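Long-range contacts in uncharacterized protein ymzC (Bacillus subtilis, PDB 3KVP), which is of unknown function but carries a signal sequence in its precursor and belongs to a family grouped with the beta-propellers: residues F25-N30 and I40-Y45; G33-G38 and Y58-L63. One frame throughout, in Å; residues are numbered along the deposited sequence.

In each contact one strand of the four-stranded antiparallel meander 23-26, 31-36, 39-46, 51-59 lies between the two strands to which the segments belong, and much of the contact is made by the turns at their ends; the segments alternate along the chain. Interaction 1 joins the first turn to strand 39-46; interaction 2 joins Met35 and the hairpin turn after strand 31-36 to the start of the C-terminal helix. Their centres lie about 14 Å apart, yet they meet through the sheet: Phe25 O is 2.8 Å from Gly33 N and Lys41 N is 2.9 Å from Val34 O, both probable hydrogen bonds. Ile40 CG1 also packs 3.5 Å from Met35 CE. Both contacts touch the third subunit.

Interaction 1 of 2, residues F25-N30 and I40-Y45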
# COMPACT_ATOMS: atom_id res chain seq x y z
N PHE D 25 -5.23 -1.38 0.34
CA PHE D 25 -4.58 -1.46 -0.96
C PHE D 25 -5.50 -0.85 -2.03
O PHE D 25 -6.73 -0.87 -1.91
CB PHE D 25 -4.29 -2.92 -1.29
CG PHE D 25 -5.50 -3.79 -1.16
CD1 PHE D 25 -6.35 -3.97 -2.23
CD2 PHE D 25 -5.81 -4.38 0.05
CE1 PHE D 25 -7.50 -4.75 -2.10
CE2 PHE D 25 -6.94 -5.16 0.19
CZ PHE D 25 -7.80 -5.33 -0.89
N PRO D 26 -4.90 -0.31 -3.10
CA PRO D 26 -5.59 0.28 -4.24
C PRO D 26 -6.04 -0.76 -5.26
O PRO D 26 -5.44 -1.83 -5.34
CB PRO D 26 -4.51 1.14 -4.88
CG PRO D 26 -3.26 0.37 -4.62
CD PRO D 26 -3.44 -0.28 -3.26
N LEU D 27 -7.07 -0.44 -6.02
CA LEU D 27 -7.59 -1.29 -7.07
C LEU D 27 -7.90 -0.36 -8.23
O LEU D 27 -7.68 0.83 -8.10
CB LEU D 27 -8.88 -1.96 -6.60
CG LEU D 27 -8.75 -2.94 -5.44
CD1 LEU D 27 -10.12 -3.29 -4.93
CD2 LEU D 27 -8.00 -4.19 -5.90
N GLU D 28 -8.41 -0.87 -9.34
CA GLU D 28 -8.65 -0.04 -10.51
C GLU D 28 -9.85 0.89 -10.35
O GLU D 28 -10.70 0.70 -9.49
CB GLU D 28 -8.87 -0.91 -11.77
CG GLU D 28 -7.67 -1.74 -12.26
CD GLU D 28 -8.03 -2.72 -13.39
OE1 GLU D 28 -7.13 -3.39 -13.96
OE2 GLU D 28 -9.24 -2.83 -13.72
N HIS D 29 -9.94 1.88 -11.22
CA HIS D 29 -11.08 2.77 -11.26
C HIS D 29 -11.39 3.37 -9.88
O HIS D 29 -12.53 3.38 -9.43
CB HIS D 29 -12.29 2.03 -11.83
CG HIS D 29 -12.04 1.38 -13.16
ND1 HIS D 29 -11.27 1.97 -14.15
CD2 HIS D 29 -12.48 0.21 -13.68
CE1 HIS D 29 -11.23 1.17 -15.20
NE2 HIS D 29 -11.95 0.09 -14.94
N ASN D 30 -10.37 3.87 -9.19
CA ASN D 30 -10.56 4.49 -7.88
C ASN D 30 -11.24 3.63 -6.82
O ASN D 30 -11.79 4.15 -5.86
CB ASN D 30 -11.35 5.79 -8.01
CG ASN D 30 -10.50 7.03 -7.76
OD1 ASN D 30 -11.01 8.15 -7.76
ND2 ASN D 30 -9.21 6.84 -7.54
N ILE D 40 -12.55 -8.89 4.35
CA ILE D 40 -12.15 -8.04 3.25
C ILE D 40 -13.35 -7.15 2.89
O ILE D 40 -14.48 -7.63 2.84
CB ILE D 40 -11.75 -8.86 2.01
CG1 ILE D 40 -10.58 -9.77 2.32
CG2 ILE D 40 -11.41 -7.92 0.84
CD1 ILE D 40 -10.17 -10.63 1.17
N LYS D 41 -13.10 -5.86 2.66
CA LYS D 41 -14.14 -4.91 2.27
C LYS D 41 -13.66 -4.16 1.04
O LYS D 41 -12.55 -3.63 1.04
CB LYS D 41 -14.35 -3.89 3.37
CG LYS D 41 -14.77 -4.43 4.71
CD LYS D 41 -14.67 -3.33 5.76
CE LYS D 41 -14.57 -3.91 7.15
NZ LYS D 41 -13.92 -2.95 8.09
N ILE D 42 -14.48 -4.12 -0.01
CA ILE D 42 -14.11 -3.34 -1.20
C ILE D 42 -14.95 -2.06 -1.32
O ILE D 42 -16.17 -2.07 -1.13
CB ILE D 42 -14.14 -4.15 -2.50
CG1 ILE D 42 -12.90 -5.04 -2.60
CG2 ILE D 42 -14.10 -3.23 -3.69
CD1 ILE D 42 -13.03 -6.28 -1.86
N TYR D 43 -14.25 -0.97 -1.62
CA TYR D 43 -14.85 0.35 -1.66
C TYR D 43 -14.63 0.99 -3.00
O TYR D 43 -13.76 0.56 -3.77
CB TYR D 43 -14.20 1.24 -0.63
CG TYR D 43 -14.39 0.82 0.79
CD1 TYR D 43 -13.50 -0.06 1.40
CD2 TYR D 43 -15.46 1.31 1.55
CE1 TYR D 43 -13.66 -0.44 2.72
CE2 TYR D 43 -15.63 0.92 2.88
CZ TYR D 43 -14.73 0.05 3.45
OH TYR D 43 -14.86 -0.35 4.76
N GLU D 44 -15.41 2.04 -3.27
CA GLU D 44 -15.20 2.90 -4.42
C GLU D 44 -15.22 4.35 -4.00
O GLU D 44 -16.10 4.77 -3.25
CB GLU D 44 -16.28 2.70 -5.48
CG GLU D 44 -15.97 3.46 -6.78
CD GLU D 44 -17.02 3.26 -7.88
OE1 GLU D 44 -18.09 2.67 -7.60
OE2 GLU D 44 -16.77 3.70 -9.03
N TYR D 45 -14.24 5.12 -4.45
CA TYR D 45 -14.32 6.56 -4.28
C TYR D 45 -14.78 7.24 -5.57
O TYR D 45 -14.13 7.10 -6.62
CB TYR D 45 -12.99 7.14 -3.82
CG TYR D 45 -13.01 8.66 -3.77
CD1 TYR D 45 -13.87 9.33 -2.92
CD2 TYR D 45 -12.19 9.40 -4.60
CE1 TYR D 45 -13.89 10.72 -2.88
CE2 TYR D 45 -12.20 10.78 -4.57
CZ TYR D 45 -13.05 11.44 -3.70
OH TYR D 45 -13.06 12.81 -3.68
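Leu27 reaches across to Ile42 in a four-stranded antiparallel meander, the kind of sheet that forms a propeller blade and consistent with the family's grouping. Strand 31-36 runs between strands 23-26 and 39-46, and the turn 27-30 leads from strand 23-26 into strand 31-36 and touches strand 39-46 on the way. From CB, which points toward strand 39-46, the Leu27 side chain passes to CG, set beside the backbone N (chi1 -65°), and there it forks. CD1 continues outward, ending 4.0 Å from Ile42 CG1 and at a similar distance from Ile42 CG2. CD2 stays within its own segment, in the plane of the Phe25 ring and at its edge, 3.9 Å from Phe25 CE1. The leucine crosses the isoleucine at about a right angle, and Ile42 CD1 folds off the meeting point, 5.2 Å from Leu27 CD1; Val52 of the third subunit packs on Ile42 as well.

At the end of the turn, His29 and Asn30 both have positive phi, a conformation that swings the backbone round into strand 31-36. Asn30 O then accepts a nearly straight hydrogen bond from Tyr45 N (3.0 Å, 172°), continuing beyond that strand the antiparallel register set by Val34 and Lys41. The Asn30 and Tyr45 side chains run alongside each other in the same direction, and the tyrosine hydroxyl makes a weak hydrogen bond to Asn50. At the base of the asparagine, Asn30 CB lies 3.4 Å from Tyr45 O.

Interaction 2 of 2, residues G33-G38 and Y58-L63; sequences GVMEDG and YADDEL
Selenomethionine Met35 lays its terminal methyl against the side of Asp60, with Met35 CE 3.5 Å from Asp60 CB and 3.7 Å from Asp60 CG. A bend at chi2 (-85°) brings CE toward Asp60, and the methyl meets the aspartate almost at a right angle. Asp60 CG stands anti to its own backbone N (chi1 179°), and the carboxylate works mainly between subunits: OD1 is hydrogen-bonded to Tyr43 OH of the third subunit, with a long, weak ion pair from OD2 to Lys41 of that chain. The methyl thus meets CB and the carboxylate carbon, while the oxygens have polar partners in the third subunit.

Asp37 and Gly38 form the tight turn of the hairpin between strands 31-36 and 39-46, close to type II' in its backbone angles. Gly38 O accepts a hydrogen bond from Asp60 N at 2.6 Å, although the placing of this oxygen is doubtful. Ala59 is the N-cap of the helix, and Glu62 OE1 takes a weak bond from Ala59 N (3.3 Å), as in one half of a capping box. Leu63 CD2 lies over one face of the Tyr58 ring, toward its rim. The contact thus ties the hairpin turn to the junction where strand 51-59 runs into helix 60-67, with Ile40 of the intervening strand 39-46 packed against both Met35 and Leu63.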
# COMPACT_ATOMS: atom_id res chain seq x y z
N GLY D 33 -9.41 -1.48 -1.27
CA GLY D 33 -9.86 -2.50 -0.35
C GLY D 33 -9.23 -2.39 1.02
O GLY D 33 -8.10 -1.91 1.19
N VAL D 34 -9.96 -2.83 2.03
CA VAL D 34 -9.42 -2.90 3.35
C VAL D 34 -9.52 -4.34 3.81
O VAL D 34 -10.47 -5.05 3.50
CB VAL D 34 -10.18 -2.02 4.32
CG1 VAL D 34 -9.50 -2.05 5.68
CG2 VAL D 34 -10.25 -0.60 3.80
N MSE D 35 -8.51 -4.78 4.54
CA MSE D 35 -8.56 -6.08 5.15
C MSE D 35 -8.41 -5.85 6.64
O MSE D 35 -7.40 -5.31 7.09
CB MSE D 35 -7.42 -6.94 4.63
CG MSE D 35 -7.84 -8.36 4.30
SE MSE D 35 -7.83 -9.60 5.82
CE MSE D 35 -8.69 -11.10 4.92
N GLU D 36 -9.43 -6.21 7.41
CA GLU D 36 -9.40 -6.02 8.86
C GLU D 36 -10.17 -7.12 9.58
O GLU D 36 -11.32 -7.43 9.22
CB GLU D 36 -9.97 -4.66 9.21
CG GLU D 36 -9.71 -4.25 10.63
CD GLU D 36 -10.42 -2.97 10.98
OE1 GLU D 36 -11.55 -2.76 10.48
OE2 GLU D 36 -9.86 -2.16 11.76
N ASP D 37 -9.55 -7.68 10.61
CA ASP D 37 -10.01 -8.94 11.17
C ASP D 37 -9.96 -10.00 10.08
O ASP D 37 -8.97 -10.10 9.34
CB ASP D 37 -11.42 -8.81 11.73
CG ASP D 37 -11.45 -8.10 13.07
OD1 ASP D 37 -10.39 -8.05 13.74
OD2 ASP D 37 -12.53 -7.60 13.46
N GLY D 38 -11.03 -10.78 9.95
CA GLY D 38 -11.11 -11.75 8.87
C GLY D 38 -11.80 -11.21 7.64
O GLY D 38 -11.97 -11.92 6.65
N TYR D 58 -16.74 -9.54 2.33
CA TYR D 58 -16.53 -10.98 2.47
C TYR D 58 -15.84 -11.29 3.78
O TYR D 58 -14.93 -10.58 4.21
CB TYR D 58 -15.62 -11.48 1.36
CG TYR D 58 -16.21 -11.53 -0.01
CD1 TYR D 58 -16.95 -12.64 -0.42
CD2 TYR D 58 -15.99 -10.51 -0.92
CE1 TYR D 58 -17.48 -12.72 -1.70
CE2 TYR D 58 -16.52 -10.58 -2.22
CZ TYR D 58 -17.27 -11.69 -2.60
OH TYR D 58 -17.82 -11.79 -3.86
N ALA D 59 -16.27 -12.37 4.42
CA ALA D 59 -15.45 -12.98 5.45
C ALA D 59 -14.38 -13.84 4.76
O ALA D 59 -14.70 -14.71 3.95
CB ALA D 59 -16.31 -13.82 6.38
N ASP D 60 -13.11 -13.57 5.04
CA ASP D 60 -12.01 -14.34 4.45
C ASP D 60 -12.19 -15.87 4.48
O ASP D 60 -11.74 -16.58 3.58
CB ASP D 60 -10.70 -13.96 5.14
CG ASP D 60 -9.52 -14.73 4.58
OD1 ASP D 60 -9.33 -14.73 3.34
OD2 ASP D 60 -8.77 -15.33 5.39
N ASP D 61 -12.85 -16.38 5.51
CA ASP D 61 -13.04 -17.82 5.60
C ASP D 61 -13.92 -18.33 4.47
O ASP D 61 -13.68 -19.41 3.92
CB ASP D 61 -13.65 -18.19 6.95
CG ASP D 61 -14.91 -17.42 7.23
OD1 ASP D 61 -14.87 -16.18 7.12
OD2 ASP D 61 -15.95 -18.04 7.55
N GLU D 62 -14.95 -17.57 4.11
CA GLU D 62 -15.83 -18.02 3.03
C GLU D 62 -15.05 -17.97 1.72
O GLU D 62 -15.26 -18.79 0.83
CB GLU D 62 -17.15 -17.24 2.95
CG GLU D 62 -17.03 -15.77 2.55
CD GLU D 62 -18.39 -15.08 2.36
OE1 GLU D 62 -18.76 -14.20 3.19
OE2 GLU D 62 -19.09 -15.42 1.38
N LEU D 63 -14.13 -17.01 1.63
CA LEU D 63 -13.24 -16.96 0.48
C LEU D 63 -12.34 -18.19 0.43
O LEU D 63 -12.18 -18.81 -0.62
CB LEU D 63 -12.39 -15.68 0.49
CG LEU D 63 -13.17 -14.43 0.07
CD1 LEU D 63 -12.38 -13.17 0.33
CD2 LEU D 63 -13.53 -14.53 -1.40